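Local coordinates for SAHS1 (PDB 5XN9), which acts as a secreted, heat-soluble molecular shield that helps the tardigrade Ramazzottius varieornatus survive desiccation, and has a fold related to fatty-acid-binding proteins, at residues A[12-17]-A[38-43]; A[19-24]-A[128-133]; A[50-55]-A[69-74]. One frame throughout, in Å; residues are numbered along the deposited sequence.

All three contacts belong to one antiparallel sheet closed into a barrel like that of fatty-acid-binding proteins. Contacts 1 and 2 lie side by side, centres about 13 Å apart, because strands 10-19 and 128-136 are neighbours; Arg132 of contact 2 reaches Asn38 OD1 and the His39 carbonyl of contact 1. Contact 3 sits across the chain's centre from both, yet its His54 NE2 is probably hydrogen-bonded to His43 ND1 of contact 1. Contacts 1 and 3 are partly buried, contact 2 superficial. Contact 1 is mostly polar and includes a magnesium ligand; contact 2 packs two phenylalanines of a helix on Ala130, beside backbone bonds and an Asn20 amide bond; contact 3 is chiefly aromatic.

Contact 1: residues A[12-17]-A[38-43]; sequences WESTDR and NHKTFH. With MG (magnesium ion), chain C.
Backbone hydrogen bonds join Trp12 and His43, Trp12 N to His43 O at 2.8 Å and His43 N to Trp12 O at 3.0 Å. Beyond the non-hydrogen-bonded pair Glu13-Phe42 the pairing runs on through Ser14: its N gives a bond to Thr41 O, and its OG, set between the backbone N and carbonyl carbon by a chi1 of 60°, is placed to accept from Thr41 N at 2.9 Å. Strands 10-19 and 42-48 are thus tied together in the barrel, where two short helices lie between them in the chain, as in fatty-acid-binding proteins. Lys40 bends at chi2 and chi3 to bring NZ between two acceptors, Glu13 OE1 at 2.7 Å, met on its anti side in a salt bridge, and Ser14 O at 2.8 Å. Asn38 ND2 reaches a lone pair of Thr15 O at 3.0 Å, while its OD1 accepts a hydrogen bond from Arg132 NH2. Apolar packing is slight: the extended Glu13 runs alongside Phe42, CG 3.6 Å from ring atom CE2. On the face shared with Trp12, His43 binds magnesium through NE2 at 1.9 Å; Tyr134 OH and an acetic acid oxygen complete the ligands seen, and His43 ND1 is hydrogen-bonded to His54.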
loop_
_atom_site.group_PDB
_atom_site.type_symbol
_atom_site.label_atom_id
_atom_site.label_comp_id
_atom_site.label_asym_id
_atom_site.label_seq_id
_atom_site.Cartn_x
_atom_site.Cartn_y
_atom_site.Cartn_z
ATOM N N TRP A 12 -0.598 5.694 9.583
ATOM C CA TRP A 12 -0.303 6.693 8.565
ATOM C C TRP A 12 -1.595 7.152 7.910
ATOM O O TRP A 12 -2.482 6.340 7.649
ATOM C CB TRP A 12 0.604 6.095 7.492
ATOM C CG TRP A 12 1.865 5.527 8.047
ATOM C CD1 TRP A 12 2.131 4.211 8.320
ATOM C CD2 TRP A 12 3.040 6.258 8.406
ATOM N NE1 TRP A 12 3.408 4.083 8.822
ATOM C CE2 TRP A 12 3.983 5.325 8.893
ATOM C CE3 TRP A 12 3.386 7.614 8.369
ATOM C CZ2 TRP A 12 5.251 5.702 9.321
ATOM C CZ3 TRP A 12 4.643 7.987 8.800
ATOM C CH2 TRP A 12 5.563 7.034 9.273
ATOM N N GLU A 13 -1.681 8.448 7.607
ATOM C CA GLU A 13 -2.880 9.036 7.027
ATOM C C GLU A 13 -2.485 9.852 5.805
ATOM O O GLU A 13 -1.480 10.564 5.833
ATOM C CB GLU A 13 -3.553 9.942 8.065
ATOM C CG GLU A 13 -4.689 10.781 7.545
ATOM C CD GLU A 13 -5.260 11.686 8.617
ATOM O OE1 GLU A 13 -6.091 12.553 8.283
ATOM O OE2 GLU A 13 -4.877 11.527 9.795
ATOM N N SER A 14 -3.275 9.750 4.735
ATOM C CA SER A 14 -2.942 10.450 3.496
ATOM C C SER A 14 -3.047 11.960 3.662
ATOM O O SER A 14 -3.788 12.469 4.507
ATOM C CB SER A 14 -3.842 9.984 2.353
ATOM O OG SER A 14 -5.206 10.236 2.630
ATOM N N THR A 15 -2.279 12.679 2.851
ATOM C CA THR A 15 -2.264 14.131 2.855
ATOM C C THR A 15 -2.819 14.641 1.530
ATOM O O THR A 15 -3.361 13.879 0.721
ATOM C CB THR A 15 -0.836 14.638 3.074
ATOM O OG1 THR A 15 -0.053 14.342 1.910
ATOM C CG2 THR A 15 -0.203 13.973 4.294
ATOM N N ASP A 16 -2.669 15.947 1.300
ATOM C CA ASP A 16 -3.049 16.538 0.025
ATOM C C ASP A 16 -2.019 16.300 -1.069
ATOM O O ASP A 16 -2.312 16.571 -2.239
ATOM C CB ASP A 16 -3.267 18.047 0.183
ATOM C CG ASP A 16 -4.509 18.375 0.982
ATOM O OD1 ASP A 16 -5.312 17.452 1.232
ATOM O OD2 ASP A 16 -4.688 19.557 1.348
ATOM N N ARG A 17 -0.832 15.811 -0.719
ATOM C CA ARG A 17 0.248 15.650 -1.683
ATOM C C ARG A 17 0.099 14.317 -2.406
ATOM O O ARG A 17 0.081 13.252 -1.775
ATOM C CB ARG A 17 1.598 15.742 -0.979
ATOM C CG ARG A 17 1.838 17.085 -0.303
ATOM C CD ARG A 17 2.880 16.960 0.793
ATOM N NE ARG A 17 4.217 16.758 0.249
ATOM C CZ ARG A 17 5.222 16.213 0.925
ATOM N NH1 ARG A 17 6.410 16.073 0.352
ATOM N NH2 ARG A 17 5.035 15.797 2.171
ATOM N N ASN A 38 -8.249 11.784 -4.594
ATOM C CA ASN A 38 -7.396 11.728 -3.419
ATOM C C ASN A 38 -8.289 11.586 -2.185
ATOM O O ASN A 38 -8.462 12.509 -1.396
ATOM C CB ASN A 38 -6.501 12.966 -3.335
ATOM C CG ASN A 38 -5.531 12.912 -2.174
ATOM O OD1 ASN A 38 -5.353 11.872 -1.547
ATOM N ND2 ASN A 38 -4.894 14.040 -1.885
ATOM N N HIS A 39 -8.871 10.404 -2.015
ATOM C CA HIS A 39 -9.726 10.162 -0.863
ATOM C C HIS A 39 -8.886 9.765 0.339
ATOM O O HIS A 39 -7.871 9.074 0.206
ATOM C CB HIS A 39 -10.753 9.078 -1.174
ATOM C CG HIS A 39 -11.813 9.526 -2.130
ATOM N ND1 HIS A 39 -12.970 10.155 -1.720
ATOM C CD2 HIS A 39 -11.878 9.460 -3.482
ATOM C CE1 HIS A 39 -13.707 10.446 -2.777
ATOM N NE2 HIS A 39 -13.066 10.037 -3.859
ATOM N N LYS A 40 -9.318 10.214 1.516
ATOM C CA LYS A 40 -8.591 9.958 2.753
ATOM C C LYS A 40 -8.351 8.466 2.943
ATOM O O LYS A 40 -9.290 7.662 2.943
ATOM C CB LYS A 40 -9.393 10.526 3.925
ATOM C CG LYS A 40 -8.757 10.330 5.288
ATOM C CD LYS A 40 -7.400 10.993 5.384
ATOM C CE LYS A 40 -7.490 12.502 5.247
ATOM N NZ LYS A 40 -6.214 13.152 5.657
ATOM N N THR A 41 -7.083 8.109 3.100
ATOM C CA THR A 41 -6.643 6.725 3.143
ATOM C C THR A 41 -5.738 6.551 4.349
ATOM O O THR A 41 -4.913 7.421 4.646
ATOM C CB THR A 41 -5.865 6.374 1.857
ATOM O OG1 THR A 41 -6.724 6.563 0.722
ATOM C CG2 THR A 41 -5.333 4.931 1.878
ATOM N N PHE A 42 -5.896 5.429 5.040
ATOM C CA PHE A 42 -5.086 5.104 6.199
ATOM C C PHE A 42 -4.349 3.795 5.956
ATOM O O PHE A 42 -4.927 2.829 5.443
ATOM C CB PHE A 42 -5.959 4.964 7.450
ATOM C CG PHE A 42 -6.707 6.206 7.802
ATOM C CD1 PHE A 42 -7.944 6.468 7.236
ATOM C CD2 PHE A 42 -6.179 7.114 8.706
ATOM C CE1 PHE A 42 -8.645 7.627 7.561
ATOM C CE2 PHE A 42 -6.869 8.267 9.039
ATOM C CZ PHE A 42 -8.104 8.527 8.464
ATOM N N HIS A 43 -3.071 3.772 6.317
ATOM C CA HIS A 43 -2.268 2.554 6.368
ATOM C C HIS A 43 -1.811 2.384 7.802
ATOM O O HIS A 43 -1.180 3.284 8.361
ATOM C CB HIS A 43 -1.025 2.651 5.477
ATOM C CG HIS A 43 -1.329 2.629 4.016
ATOM N ND1 HIS A 43 -1.536 1.458 3.322
ATOM C CD2 HIS A 43 -1.482 3.632 3.119
ATOM C CE1 HIS A 43 -1.801 1.739 2.059
ATOM N NE2 HIS A 43 -1.769 3.051 1.909
HETATM MG MG MG C . -2.104 4.144 0.379
#

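Contact 2: residues A[19-24]-A[128-133]; sequences ENFDAF and VTAKRW. With ACY (acetic acid), chain L.
Ala130 points its methyl at the first turn of the helix, where CB lies 3.6 Å from Phe24 CB and 4.0 Å from Phe21 CD1 and meets both rings obliquely. Val128, two residues back along the strand, sends CG1 of the conformer given against the helix backbone at Ala23 O. With CG anti to the backbone N (chi1 -154°), Asn20 reaches across with its amide: ND2 gives a nearly straight bond to Thr129 O at 3.0 Å, with the acceptor in the amide plane but the donor well above the carbonyl plane. Before it, Glu19 and Lys131 form a hydrogen-bonded antiparallel pair through two backbone bonds, their side chains side by side; Lys131 NZ goes on to Glu120. Glu19 CB stands at the edge of the Trp133 ring, 4.1 Å from CZ3. Arg132 extends toward the barrel interior, and its NH1 hydrogen-bonds O of the bound acetic acid at 3.1 Å; Lys121 and Tyr123 also hold this molecule. Asn20 occupies the N-cap position, though its side chain makes no capping bond, where strand 10-19 gives way to helix 21-27, which rests on strand 128-136 while Phe21 and Phe24 also pack on Tyr123 of the neighbouring strand 118-125.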
loop_
_atom_site.group_PDB
_atom_site.type_symbol
_atom_site.label_atom_id
_atom_site.label_comp_id
_atom_site.label_asym_id
_atom_site.label_seq_id
_atom_site.Cartn_x
_atom_site.Cartn_y
_atom_site.Cartn_z
ATOM N N GLU A 19 0.840 12.580 -6.656
ATOM C CA GLU A 19 1.490 12.851 -7.933
ATOM C C GLU A 19 1.224 11.711 -8.899
ATOM O O GLU A 19 1.548 10.557 -8.604
ATOM C CB GLU A 19 2.993 13.038 -7.736
ATOM C CG GLU A 19 3.750 13.390 -8.998
ATOM C CD GLU A 19 5.223 13.574 -8.729
ATOM O OE1 GLU A 19 5.619 14.684 -8.312
ATOM O OE2 GLU A 19 5.977 12.593 -8.906
ATOM N N ASN A 20 0.622 12.041 -10.039
ATOM C CA ASN A 20 0.450 11.128 -11.168
ATOM C C ASN A 20 -0.420 9.923 -10.829
ATOM O O ASN A 20 -0.327 8.878 -11.486
ATOM C CB ASN A 20 1.797 10.676 -11.745
ATOM C CG ASN A 20 1.700 10.283 -13.203
ATOM O OD1 ASN A 20 0.960 10.901 -13.971
ATOM N ND2 ASN A 20 2.447 9.253 -13.595
ATOM N N PHE A 21 -1.272 10.046 -9.811
ATOM C CA PHE A 21 -2.013 8.881 -9.346
ATOM C C PHE A 21 -3.076 8.444 -10.345
ATOM O O PHE A 21 -3.359 7.246 -10.456
ATOM C CB PHE A 21 -2.633 9.154 -7.978
ATOM C CG PHE A 21 -3.013 7.915 -7.231
ATOM C CD1 PHE A 21 -2.041 7.122 -6.650
ATOM C CD2 PHE A 21 -4.342 7.544 -7.102
ATOM C CE1 PHE A 21 -2.382 5.974 -5.956
ATOM C CE2 PHE A 21 -4.693 6.400 -6.414
ATOM C CZ PHE A 21 -3.709 5.611 -5.837
ATOM N N ASP A 22 -3.675 9.388 -11.078
ATOM C CA ASP A 22 -4.672 9.004 -12.073
ATOM C C ASP A 22 -4.048 8.185 -13.199
ATOM O O ASP A 22 -4.664 7.233 -13.694
ATOM C CB ASP A 22 -5.397 10.241 -12.605
ATOM C CG ASP A 22 -6.484 10.729 -11.663
ATOM O OD1 ASP A 22 -6.541 10.259 -10.505
ATOM O OD2 ASP A 22 -7.281 11.592 -12.078
ATOM N N ALA A 23 -2.826 8.533 -13.611
ATOM C CA ALA A 23 -2.137 7.751 -14.633
ATOM C C ALA A 23 -1.859 6.338 -14.144
ATOM O O ALA A 23 -1.941 5.375 -14.915
ATOM C CB ALA A 23 -0.833 8.439 -15.032
ATOM N N PHE A 24 -1.524 6.196 -12.860
ATOM C CA PHE A 24 -1.313 4.870 -12.295
ATOM C C PHE A 24 -2.613 4.076 -12.273
ATOM O O PHE A 24 -2.649 2.912 -12.688
ATOM C CB PHE A 24 -0.723 4.990 -10.894
ATOM C CG PHE A 24 -0.659 3.685 -10.161
ATOM C CD1 PHE A 24 0.302 2.737 -10.487
ATOM C CD2 PHE A 24 -1.565 3.397 -9.155
ATOM C CE1 PHE A 24 0.358 1.528 -9.811
ATOM C CE2 PHE A 24 -1.516 2.192 -8.481
ATOM C CZ PHE A 24 -0.552 1.255 -8.810
ATOM N N VAL A 128 4.903 3.284 -15.446
ATOM C CA VAL A 128 4.059 4.340 -14.894
ATOM C C VAL A 128 4.278 4.381 -13.388
ATOM O O VAL A 128 4.075 3.371 -12.698
ATOM C CB VAL A 128 2.579 4.106 -15.231
ATOM C CG1 VAL A 128 1.709 5.151 -14.554
ATOM C CG2 VAL A 128 2.366 4.125 -16.740
ATOM N N THR A 129 4.690 5.541 -12.871
ATOM C CA THR A 129 4.968 5.677 -11.449
ATOM C C THR A 129 4.083 6.766 -10.860
ATOM O O THR A 129 3.951 7.850 -11.439
ATOM C CB THR A 129 6.426 6.094 -11.245
ATOM O OG1 THR A 129 7.287 5.162 -11.913
ATOM C CG2 THR A 129 6.775 6.159 -9.767
ATOM N N ALA A 130 3.490 6.482 -9.703
ATOM C CA ALA A 130 2.765 7.488 -8.945
ATOM C C ALA A 130 3.313 7.542 -7.527
ATOM O O ALA A 130 3.973 6.612 -7.056
ATOM C CB ALA A 130 1.259 7.224 -8.923
ATOM N N LYS A 131 3.031 8.649 -6.847
ATOM C CA LYS A 131 3.486 8.820 -5.482
ATOM C C LYS A 131 2.383 9.440 -4.650
ATOM O O LYS A 131 1.565 10.225 -5.143
ATOM C CB LYS A 131 4.727 9.703 -5.415
ATOM C CG LYS A 131 5.985 9.010 -5.893
ATOM C CD LYS A 131 7.155 9.962 -5.890
ATOM C CE LYS A 131 8.431 9.252 -6.287
ATOM N NZ LYS A 131 8.869 8.336 -5.215
ATOM N N ARG A 132 2.380 9.089 -3.373
ATOM C CA ARG A 132 1.433 9.662 -2.442
ATOM C C ARG A 132 2.140 9.814 -1.108
ATOM O O ARG A 132 2.933 8.954 -0.727
ATOM C CB ARG A 132 0.251 8.721 -2.328
ATOM C CG ARG A 132 -0.967 9.390 -1.922
ATOM C CD ARG A 132 -2.136 8.481 -2.019
ATOM N NE ARG A 132 -3.290 9.209 -1.562
ATOM C CZ ARG A 132 -4.421 8.648 -1.180
ATOM N NH1 ARG A 132 -4.552 7.324 -1.196
ATOM N NH2 ARG A 132 -5.408 9.420 -0.779
ATOM N N TRP A 133 1.887 10.924 -0.416
ATOM C CA TRP A 133 2.561 11.204 0.841
ATOM C C TRP A 133 1.588 11.084 2.002
ATOM O O TRP A 133 0.433 11.519 1.907
ATOM C CB TRP A 133 3.217 12.581 0.824
ATOM C CG TRP A 133 4.440 12.579 -0.034
ATOM C CD1 TRP A 133 5.727 12.392 0.379
ATOM C CD2 TRP A 133 4.493 12.721 -1.460
ATOM N NE1 TRP A 133 6.579 12.433 -0.696
ATOM C CE2 TRP A 133 5.848 12.628 -1.837
ATOM C CE3 TRP A 133 3.528 12.925 -2.452
ATOM C CZ2 TRP A 133 6.264 12.740 -3.163
ATOM C CZ3 TRP A 133 3.944 13.034 -3.770
ATOM C CH2 TRP A 133 5.301 12.945 -4.112
HETATM C C ACY L . -3.274 3.447 -1.416
HETATM O O ACY L . -3.294 4.555 -1.999
HETATM O OXT ACY L . -2.229 2.889 -1.016
HETATM C CH3 ACY L . -4.579 2.745 -1.178
#

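Contact 3: residues A[50-55]-A[69-74]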
loop_
_atom_site.group_PDB
_atom_site.type_symbol
_atom_site.label_atom_id
_atom_site.label_comp_id
_atom_site.label_asym_id
_atom_site.label_seq_id
_atom_site.Cartn_x
_atom_site.Cartn_y
_atom_site.Cartn_z
ATOM N N ASP A 50 5.183 -13.267 15.164
ATOM C CA ASP A 50 5.897 -13.841 14.035
ATOM C C ASP A 50 5.385 -13.340 12.694
ATOM O O ASP A 50 5.749 -13.899 11.658
ATOM C CB ASP A 50 5.823 -15.372 14.085
ATOM C CG ASP A 50 4.386 -15.905 14.132
ATOM O OD1 ASP A 50 3.428 -15.112 14.182
ATOM O OD2 ASP A 50 4.219 -17.145 14.148
ATOM N N HIS A 51 4.548 -12.309 12.686
ATOM C CA HIS A 51 4.010 -11.794 11.439
ATOM C C HIS A 51 3.638 -10.336 11.645
ATOM O O HIS A 51 3.661 -9.818 12.767
ATOM C CB HIS A 51 2.809 -12.618 10.956
ATOM C CG HIS A 51 1.618 -12.545 11.862
ATOM N ND1 HIS A 51 1.554 -13.224 13.061
ATOM C CD2 HIS A 51 0.436 -11.897 11.732
ATOM C CE1 HIS A 51 0.387 -12.982 13.637
ATOM N NE2 HIS A 51 -0.308 -12.178 12.853
ATOM N N TYR A 52 3.331 -9.676 10.535
ATOM C CA TYR A 52 2.878 -8.300 10.537
ATOM C C TYR A 52 1.442 -8.233 10.057
ATOM O O TYR A 52 0.961 -9.112 9.331
ATOM C CB TYR A 52 3.718 -7.439 9.585
ATOM C CG TYR A 52 5.128 -7.194 10.048
ATOM C CD1 TYR A 52 6.141 -8.098 9.754
ATOM C CD2 TYR A 52 5.457 -6.046 10.770
ATOM C CE1 TYR A 52 7.447 -7.869 10.184
ATOM C CE2 TYR A 52 6.751 -5.805 11.196
ATOM C CZ TYR A 52 7.739 -6.715 10.904
ATOM O OH TYR A 52 9.017 -6.458 11.328
ATOM N N HIS A 53 0.745 -7.187 10.484
ATOM C CA HIS A 53 -0.523 -6.804 9.883
ATOM C C HIS A 53 -0.378 -5.469 9.181
ATOM O O HIS A 53 0.318 -4.568 9.664
ATOM C CB HIS A 53 -1.626 -6.675 10.926
ATOM C CG HIS A 53 -2.126 -7.989 11.419
ATOM N ND1 HIS A 53 -3.346 -8.505 11.046
ATOM C CD2 HIS A 53 -1.566 -8.903 12.246
ATOM C CE1 HIS A 53 -3.530 -9.668 11.646
ATOM N NE2 HIS A 53 -2.458 -9.941 12.365
ATOM N N HIS A 54 -1.071 -5.348 8.055
ATOM C CA HIS A 54 -1.118 -4.119 7.284
ATOM C C HIS A 54 -2.592 -3.890 6.998
ATOM O O HIS A 54 -3.204 -4.633 6.215
ATOM C CB HIS A 54 -0.324 -4.262 5.990
ATOM C CG HIS A 54 -0.402 -3.060 5.113
ATOM N ND1 HIS A 54 0.068 -3.055 3.818
ATOM C CD2 HIS A 54 -0.881 -1.815 5.352
ATOM C CE1 HIS A 54 -0.133 -1.862 3.289
ATOM N NE2 HIS A 54 -0.704 -1.091 4.198
ATOM N N GLN A 55 -3.185 -2.902 7.660
ATOM C CA GLN A 55 -4.586 -2.587 7.458
ATOM C C GLN A 55 -4.679 -1.349 6.583
ATOM O O GLN A 55 -4.103 -0.305 6.909
ATOM C CB GLN A 55 -5.293 -2.345 8.786
ATOM C CG GLN A 55 -6.780 -2.128 8.633
ATOM C CD GLN A 55 -7.383 -1.585 9.895
ATOM O OE1 GLN A 55 -7.320 -0.383 10.153
ATOM N NE2 GLN A 55 -7.948 -2.466 10.708
ATOM N N PHE A 69 1.083 -10.513 6.774
ATOM C CA PHE A 69 2.272 -10.842 6.004
ATOM C C PHE A 69 3.439 -11.223 6.895
ATOM O O PHE A 69 3.558 -10.758 8.032
ATOM C CB PHE A 69 2.658 -9.762 4.973
ATOM C CG PHE A 69 3.285 -8.517 5.544
ATOM C CD1 PHE A 69 4.650 -8.442 5.763
ATOM C CD2 PHE A 69 2.514 -7.396 5.795
ATOM C CE1 PHE A 69 5.235 -7.286 6.264
ATOM C CE2 PHE A 69 3.089 -6.229 6.290
ATOM C CZ PHE A 69 4.457 -6.169 6.512
ATOM N N LYS A 70 4.286 -12.093 6.361
ATOM C CA LYS A 70 5.625 -12.317 6.883
ATOM C C LYS A 70 6.618 -11.819 5.841
ATOM O O LYS A 70 6.423 -12.020 4.633
ATOM C CB LYS A 70 5.868 -13.802 7.177
ATOM C CG LYS A 70 5.035 -14.335 8.336
ATOM C CD LYS A 70 5.254 -15.834 8.565
ATOM C CE LYS A 70 4.373 -16.371 9.686
ATOM N NZ LYS A 70 4.581 -17.816 9.990
ATOM N N LEU A 71 7.673 -11.151 6.298
ATOM C CA LEU A 71 8.674 -10.676 5.351
ATOM C C LEU A 71 9.237 -11.841 4.549
ATOM O O LEU A 71 9.548 -12.900 5.104
ATOM C CB LEU A 71 9.794 -9.911 6.058
ATOM C CG LEU A 71 9.330 -8.576 6.654
ATOM C CD1 LEU A 71 10.358 -8.024 7.628
ATOM C CD2 LEU A 71 9.026 -7.557 5.542
ATOM N N ASN A 72 9.344 -11.662 3.233
ATOM C CA ASN A 72 9.945 -12.643 2.326
ATOM C C ASN A 72 9.047 -13.838 2.030
ATOM O O ASN A 72 9.511 -14.786 1.385
ATOM C CB ASN A 72 11.298 -13.172 2.822
ATOM C CG ASN A 72 12.251 -12.066 3.178
ATOM O OD1 ASN A 72 12.360 -11.084 2.458
ATOM N ND2 ASN A 72 12.940 -12.211 4.305
ATOM N N GLU A 73 7.791 -13.838 2.471
ATOM C CA GLU A 73 6.910 -14.991 2.296
ATOM C C GLU A 73 5.676 -14.566 1.523
ATOM O O GLU A 73 5.054 -13.557 1.858
ATOM C CB GLU A 73 6.517 -15.618 3.640
ATOM C CG GLU A 73 7.720 -15.998 4.506
ATOM C CD GLU A 73 7.376 -16.923 5.669
ATOM O OE1 GLU A 73 6.220 -17.397 5.748
ATOM O OE2 GLU A 73 8.270 -17.184 6.509
ATOM N N GLU A 74 5.345 -15.324 0.478
ATOM C CA GLU A 74 4.179 -15.012 -0.332
ATOM C C GLU A 74 2.912 -15.062 0.510
ATOM O O GLU A 74 2.800 -15.831 1.468
ATOM C CB GLU A 74 4.046 -16.023 -1.471
ATOM C CG GLU A 74 5.260 -16.112 -2.356
ATOM C CD GLU A 74 5.150 -17.243 -3.362
ATOM O OE1 GLU A 74 4.233 -18.080 -3.222
ATOM O OE2 GLU A 74 5.980 -17.292 -4.289
#
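Tyr52 packs on Phe69 from its first side-chain atom onward. Its CB sits over one face of the Phe69 ring, 3.4 Å from CZ, in a CH-pi contact offset toward the rim. Tyr52 CG lies 3.7 Å from Phe69 CZ, and Tyr52 CD1 the same distance from Phe69 CE1. The two rings are nearly parallel (11°) but displaced, with centroids 5.2 Å apart and little stacking. Farther out, Tyr52 CE1 leaves Phe69 for Leu71, with CD1 of the leucine 3.9 Å away, and the ring also meets Trp8. In the backbone, Tyr52 and Phe69 form a hydrogen-bonded antiparallel pair, Tyr52 N to Phe69 O at 2.7 Å and Phe69 N to Tyr52 O at 2.9 Å. This belongs to the beta hairpin of strands 51-58 and 63-69, just before a type II turn, Lys70 to Glu73, leads the chain toward strand 75-79 of the barrel. A chi1 of 75°, which tucks CG between backbone N and carbonyl carbon, turns the Phe69 ring face toward Tyr52 CB; its edge faces CB of His54, and Tyr88 stacks on its ring. Alongside, the extended Lys70 lays CG and CE against Asp50 O, and His51 ND1 gives a straight in-plane bond to Asp50 OD1.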